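Local coordinates for AAEL008620-PA odorant-binding protein (Aedes aegypti, PDB 5V13), which binds the insect juvenile hormone JH3 in mosquito hemolymph, as a secreted member of the odorant-binding protein family, at residues T131-A134 and T135-T139; I140-F144 and H145-R149. All blocks are in the same frame, centred on the assembly; numbering follows the deposited sequence.

Contact 1: residues T131-A134 and T135-T139; sequences TFYA and THHST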
loop_
_atom_site.group_PDB
_atom_site.type_symbol
_atom_site.label_atom_id
_atom_site.label_comp_id
_atom_site.label_asym_id
_atom_site.label_seq_id
_atom_site.Cartn_x
_atom_site.Cartn_y
_atom_site.Cartn_z
ATOM N N THR B 131 -27.487 4.784 24.403
ATOM C CA THR B 131 -27.992 6.062 23.887
ATOM C C THR B 131 -27.004 6.691 22.907
ATOM O O THR B 131 -27.381 7.135 21.814
ATOM C CB THR B 131 -28.286 7.032 25.038
ATOM O OG1 THR B 131 -29.356 6.525 25.851
ATOM C CG2 THR B 131 -28.699 8.395 24.500
ATOM N N PHE B 132 -25.726 6.735 23.288
ATOM C CA PHE B 132 -24.695 7.269 22.402
ATOM C C PHE B 132 -24.627 6.482 21.102
ATOM O O PHE B 132 -24.494 7.055 20.011
ATOM C CB PHE B 132 -23.344 7.230 23.127
ATOM C CG PHE B 132 -22.191 7.762 22.318
ATOM C CD1 PHE B 132 -22.008 9.125 22.164
ATOM C CD2 PHE B 132 -21.254 6.893 21.757
ATOM C CE1 PHE B 132 -20.940 9.616 21.424
ATOM C CE2 PHE B 132 -20.179 7.373 21.025
ATOM C CZ PHE B 132 -20.015 8.742 20.858
ATOM N N TYR B 133 -24.684 5.161 21.199
ATOM C CA TYR B 133 -24.570 4.341 20.004
ATOM C C TYR B 133 -25.752 4.563 19.067
ATOM O O TYR B 133 -25.581 4.584 17.841
ATOM C CB TYR B 133 -24.448 2.870 20.395
ATOM C CG TYR B 133 -24.130 1.968 19.227
ATOM C CD1 TYR B 133 -22.871 1.980 18.647
ATOM C CD2 TYR B 133 -25.086 1.096 18.719
ATOM C CE1 TYR B 133 -22.572 1.164 17.582
ATOM C CE2 TYR B 133 -24.797 0.273 17.650
ATOM C CZ TYR B 133 -23.537 0.309 17.093
ATOM O OH TYR B 133 -23.240 -0.521 16.038
ATOM N N ALA B 134 -26.957 4.730 19.620
ATOM C CA ALA B 134 -28.128 4.939 18.770
ATOM C C ALA B 134 -28.078 6.306 18.108
ATOM O O ALA B 134 -28.438 6.448 16.933
ATOM C CB ALA B 134 -29.419 4.781 19.584
ATOM N N THR B 135 -27.597 7.310 18.838
ATOM C CA THR B 135 -27.606 8.683 18.359
ATOM C C THR B 135 -26.523 8.943 17.321
ATOM O O THR B 135 -26.710 9.805 16.453
ATOM C CB THR B 135 -27.456 9.638 19.553
ATOM O OG1 THR B 135 -28.464 9.343 20.531
ATOM C CG2 THR B 135 -27.594 11.102 19.124
ATOM N N HIS B 136 -25.398 8.208 17.379
ATOM C CA HIS B 136 -24.264 8.446 16.490
ATOM C C HIS B 136 -23.856 7.188 15.734
ATOM O O HIS B 136 -22.691 7.028 15.371
ATOM C CB HIS B 136 -23.084 9.018 17.276
ATOM C CG HIS B 136 -23.403 10.331 17.912
ATOM N ND1 HIS B 136 -23.516 11.498 17.186
ATOM C CD2 HIS B 136 -23.705 10.653 19.192
ATOM C CE1 HIS B 136 -23.840 12.489 17.997
ATOM N NE2 HIS B 136 -23.956 12.005 19.220
ATOM N N HIS B 137 -24.823 6.306 15.477
ATOM C CA HIS B 137 -24.571 4.993 14.888
ATOM C C HIS B 137 -23.693 5.075 13.638
ATOM O O HIS B 137 -22.628 4.450 13.564
ATOM C CB HIS B 137 -25.923 4.340 14.567
ATOM C CG HIS B 137 -25.816 2.956 14.015
ATOM N ND1 HIS B 137 -25.738 2.700 12.663
ATOM C CD2 HIS B 137 -25.784 1.750 14.631
ATOM C CE1 HIS B 137 -25.654 1.394 12.470
ATOM N NE2 HIS B 137 -25.682 0.797 13.648
ATOM N N SER B 138 -24.135 5.830 12.632
ATOM C CA SER B 138 -23.422 5.822 11.355
ATOM C C SER B 138 -22.069 6.515 11.453
ATOM O O SER B 138 -21.143 6.174 10.702
ATOM C CB SER B 138 -24.280 6.477 10.270
ATOM O OG SER B 138 -24.478 7.850 10.547
ATOM N N THR B 139 -21.930 7.480 12.373
ATOM C CA THR B 139 -20.631 8.121 12.589
ATOM C C THR B 139 -19.647 7.154 13.246
ATOM O O THR B 139 -18.495 7.057 12.824
ATOM C CB THR B 139 -20.806 9.383 13.442
ATOM O OG1 THR B 139 -21.620 10.335 12.742
ATOM C CG2 THR B 139 -19.463 10.023 13.778
#
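F132 and Y133 each meet the histidine four residues on, F132 with H136 and Y133 with H137, where helix 122-135 ends and helix 137-143 begins: a helix-to-helix kink with H136, no longer helical, at the N-cap position of the second helix. The packed side is aromatic. CD2 of H136 lies 3.7 Å from CE1 of F132; the two rings meet obliquely, planes at 47°. F87 meets the F132 ring edge-to-face and L105 touches it. H137 turns its edge to the face of Y133 in an offset edge-to-face pair, planes at 73°. In Y133 and H137 alike CG stands anti to the backbone N (chi1 -177° in H137), which brings CD2 of H137 to 3.5 Å from CE2 of Y133. Their polar ends, Y133 OH and H137 NE2, converge on the same acceptor, the carbonyl of W53, which fixes both rings where Y133 borders the hormone. T131, A134 and T135 form the looser, exposed side. The methyl CG2 of T131 comes no closer than 4.1 Å to OG1 of T135. That hydroxyl turns back into the helix: T135 OG1 donates to T131 O at 2.8 Å, on the opposite face of the carbonyl plane from T135 N, a second donor.

Contact 2: residues I140-F144 and H145-R149; sequences ILRMF and HGDYR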
loop_
_atom_site.group_PDB
_atom_site.type_symbol
_atom_site.label_atom_id
_atom_site.label_comp_id
_atom_site.label_asym_id
_atom_site.label_seq_id
_atom_site.Cartn_x
_atom_site.Cartn_y
_atom_site.Cartn_z
ATOM N N ILE B 140 -20.100 6.417 14.268
ATOM C CA ILE B 140 -19.250 5.433 14.945
ATOM C C ILE B 140 -18.793 4.353 13.968
ATOM O O ILE B 140 -17.617 3.985 13.922
ATOM C CB ILE B 140 -20.016 4.819 16.132
ATOM C CG1 ILE B 140 -20.315 5.890 17.176
ATOM C CG2 ILE B 140 -19.267 3.602 16.717
ATOM C CD1 ILE B 140 -21.423 5.451 18.177
ATOM N N LEU B 141 -19.733 3.800 13.203
ATOM C CA LEU B 141 -19.395 2.803 12.192
ATOM C C LEU B 141 -18.259 3.293 11.304
ATOM O O LEU B 141 -17.258 2.596 11.100
ATOM C CB LEU B 141 -20.642 2.493 11.357
ATOM C CG LEU B 141 -20.688 1.456 10.230
ATOM C CD1 LEU B 141 -22.157 1.187 9.886
ATOM C CD2 LEU B 141 -19.933 1.889 8.957
ATOM N N ARG B 142 -18.387 4.510 10.791
ATOM C CA ARG B 142 -17.407 4.983 9.823
ATOM C C ARG B 142 -16.042 5.223 10.469
ATOM O O ARG B 142 -15.010 4.863 9.892
ATOM C CB ARG B 142 -17.938 6.245 9.147
ATOM C CG ARG B 142 -17.164 6.612 7.921
ATOM C CD ARG B 142 -18.050 7.295 6.903
ATOM N NE ARG B 142 -17.368 7.328 5.619
ATOM C CZ ARG B 142 -17.903 7.790 4.498
ATOM N NH1 ARG B 142 -19.142 8.270 4.492
ATOM N NH2 ARG B 142 -17.187 7.767 3.383
ATOM N N MET B 143 -16.009 5.830 11.667
ATOM C CA MET B 143 -14.726 6.219 12.254
ATOM C C MET B 143 -13.950 5.027 12.786
ATOM O O MET B 143 -12.739 5.142 12.996
ATOM C CB MET B 143 -14.928 7.249 13.381
ATOM C CG MET B 143 -15.603 6.703 14.654
ATOM S SD MET B 143 -16.238 8.098 15.626
ATOM C CE MET B 143 -16.494 7.402 17.274
ATOM N N PHE B 144 -14.620 3.899 13.035
ATOM C CA PHE B 144 -13.971 2.647 13.405
ATOM C C PHE B 144 -13.857 1.685 12.219
ATOM O O PHE B 144 -13.878 0.462 12.402
ATOM C CB PHE B 144 -14.714 1.986 14.571
ATOM C CG PHE B 144 -14.503 2.678 15.892
ATOM C CD1 PHE B 144 -13.264 2.615 16.531
ATOM C CD2 PHE B 144 -15.535 3.385 16.495
ATOM C CE1 PHE B 144 -13.053 3.254 17.755
ATOM C CE2 PHE B 144 -15.342 4.021 17.730
ATOM C CZ PHE B 144 -14.092 3.958 18.358
ATOM N N HIS B 145 -13.766 2.226 11.001
ATOM C CA HIS B 145 -13.336 1.490 9.811
ATOM C C HIS B 145 -14.371 0.484 9.324
ATOM O O HIS B 145 -14.026 -0.499 8.657
ATOM C CB HIS B 145 -11.986 0.822 10.063
ATOM C CG HIS B 145 -11.003 1.751 10.702
ATOM N ND1 HIS B 145 -10.701 2.982 10.163
ATOM C CD2 HIS B 145 -10.320 1.668 11.870
ATOM C CE1 HIS B 145 -9.846 3.608 10.955
ATOM N NE2 HIS B 145 -9.593 2.829 11.993
ATOM N N GLY B 146 -15.643 0.756 9.596
ATOM C CA GLY B 146 -16.707 -0.117 9.143
ATOM C C GLY B 146 -17.134 0.066 7.700
ATOM O O GLY B 146 -17.826 -0.810 7.170
ATOM N N ASP B 147 -16.747 1.165 7.045
ATOM C CA ASP B 147 -17.212 1.500 5.695
ATOM C C ASP B 147 -16.025 1.382 4.747
ATOM O O ASP B 147 -15.063 2.153 4.853
ATOM C CB ASP B 147 -17.805 2.912 5.684
ATOM C CG ASP B 147 -18.433 3.310 4.347
ATOM O OD1 ASP B 147 -18.172 2.673 3.299
ATOM O OD2 ASP B 147 -19.198 4.306 4.356
ATOM N N TYR B 148 -16.084 0.415 3.826
ATOM C CA TYR B 148 -14.943 0.140 2.962
ATOM C C TYR B 148 -14.770 1.165 1.850
ATOM O O TYR B 148 -13.803 1.074 1.090
ATOM C CB TYR B 148 -15.051 -1.262 2.355
ATOM C CG TYR B 148 -14.734 -2.358 3.356
ATOM C CD1 TYR B 148 -14.306 -2.049 4.643
ATOM C CD2 TYR B 148 -14.853 -3.699 3.011
ATOM C CE1 TYR B 148 -14.014 -3.047 5.565
ATOM C CE2 TYR B 148 -14.561 -4.701 3.923
ATOM C CZ TYR B 148 -14.142 -4.370 5.193
ATOM O OH TYR B 148 -13.854 -5.369 6.095
ATOM N N ARG B 149 -15.687 2.123 1.709
ATOM C CA ARG B 149 -15.424 3.227 0.791
ATOM C C ARG B 149 -14.199 4.029 1.207
ATOM O O ARG B 149 -13.615 4.729 0.364
ATOM C CB ARG B 149 -16.641 4.148 0.705
ATOM C CG ARG B 149 -17.805 3.552 -0.068
ATOM C CD ARG B 149 -18.994 4.502 -0.100
ATOM N NE ARG B 149 -19.518 4.758 1.243
ATOM C CZ ARG B 149 -20.595 5.497 1.485
ATOM N NH1 ARG B 149 -21.256 6.047 0.471
ATOM N NH2 ARG B 149 -21.012 5.685 2.732
HETATM O O HOH W 1 -14.961 3.427 7.497
#
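One face of the R142 guanidinium carries D147 OD2, 3.7 Å above the plane and over its centre, while R149 lies nearly parallel to it, planes 16° apart, in a salt-bridge network that follows a Schellman motif at the end of helix 137-143. No N-H of R142 points at D147, so that long bridge rests on charge alone; the stronger anionic partner of R142 NE is D150. The carboxylate lies in the guanidinium plane of R149, gripped side-on through NE and NH2, and R149 NH2 donates to OD2 at 2.8 Å. Sharing this anion probably offsets the closeness of the two cations, R142 NH1 and R149 NH2 being 3.6 Å apart. The H145 ring has M143 O over one face, nearer its border than its middle; F94 packs with it edge-to-face, and H145 NE2 hydrogen-bonds R24 O. H145 is the C-prime residue, phi +72°: G146 N bonds L141 O at 2.9 Å, and H145 N bonds R142 O from well above the carbonyl plane. A water links R142 O to D147 N. L141 CD2 packs on the turn, 3.6 Å from G146 C. D147 closes an Asx turn, its OD1 accepting from R149 N at 3.0 Å.

Overall arrangement
Contacts 1 and 2 mark the two ends of helix 137-143: the kink that starts it and the Schellman turn that stops it, with centres about 13 Å apart. I140 joins them, its CD1 packing 3.7 Å from F132 CE2 and 3.8 Å from Y133 CD1. The bound JH3 touches Y133 of contact 1 and both I140 and F144 of contact 2, so the hormone is met from the end of helix 122-135, from helix 137-143 and from just after it; the side chains of Y133 and F144 each come within about 4 Å of the ligand. Away from the pocket, 145-149 leads on to helix 151-158, and R149 O accepts a hydrogen bond from ND2 of N153 of a second subunit.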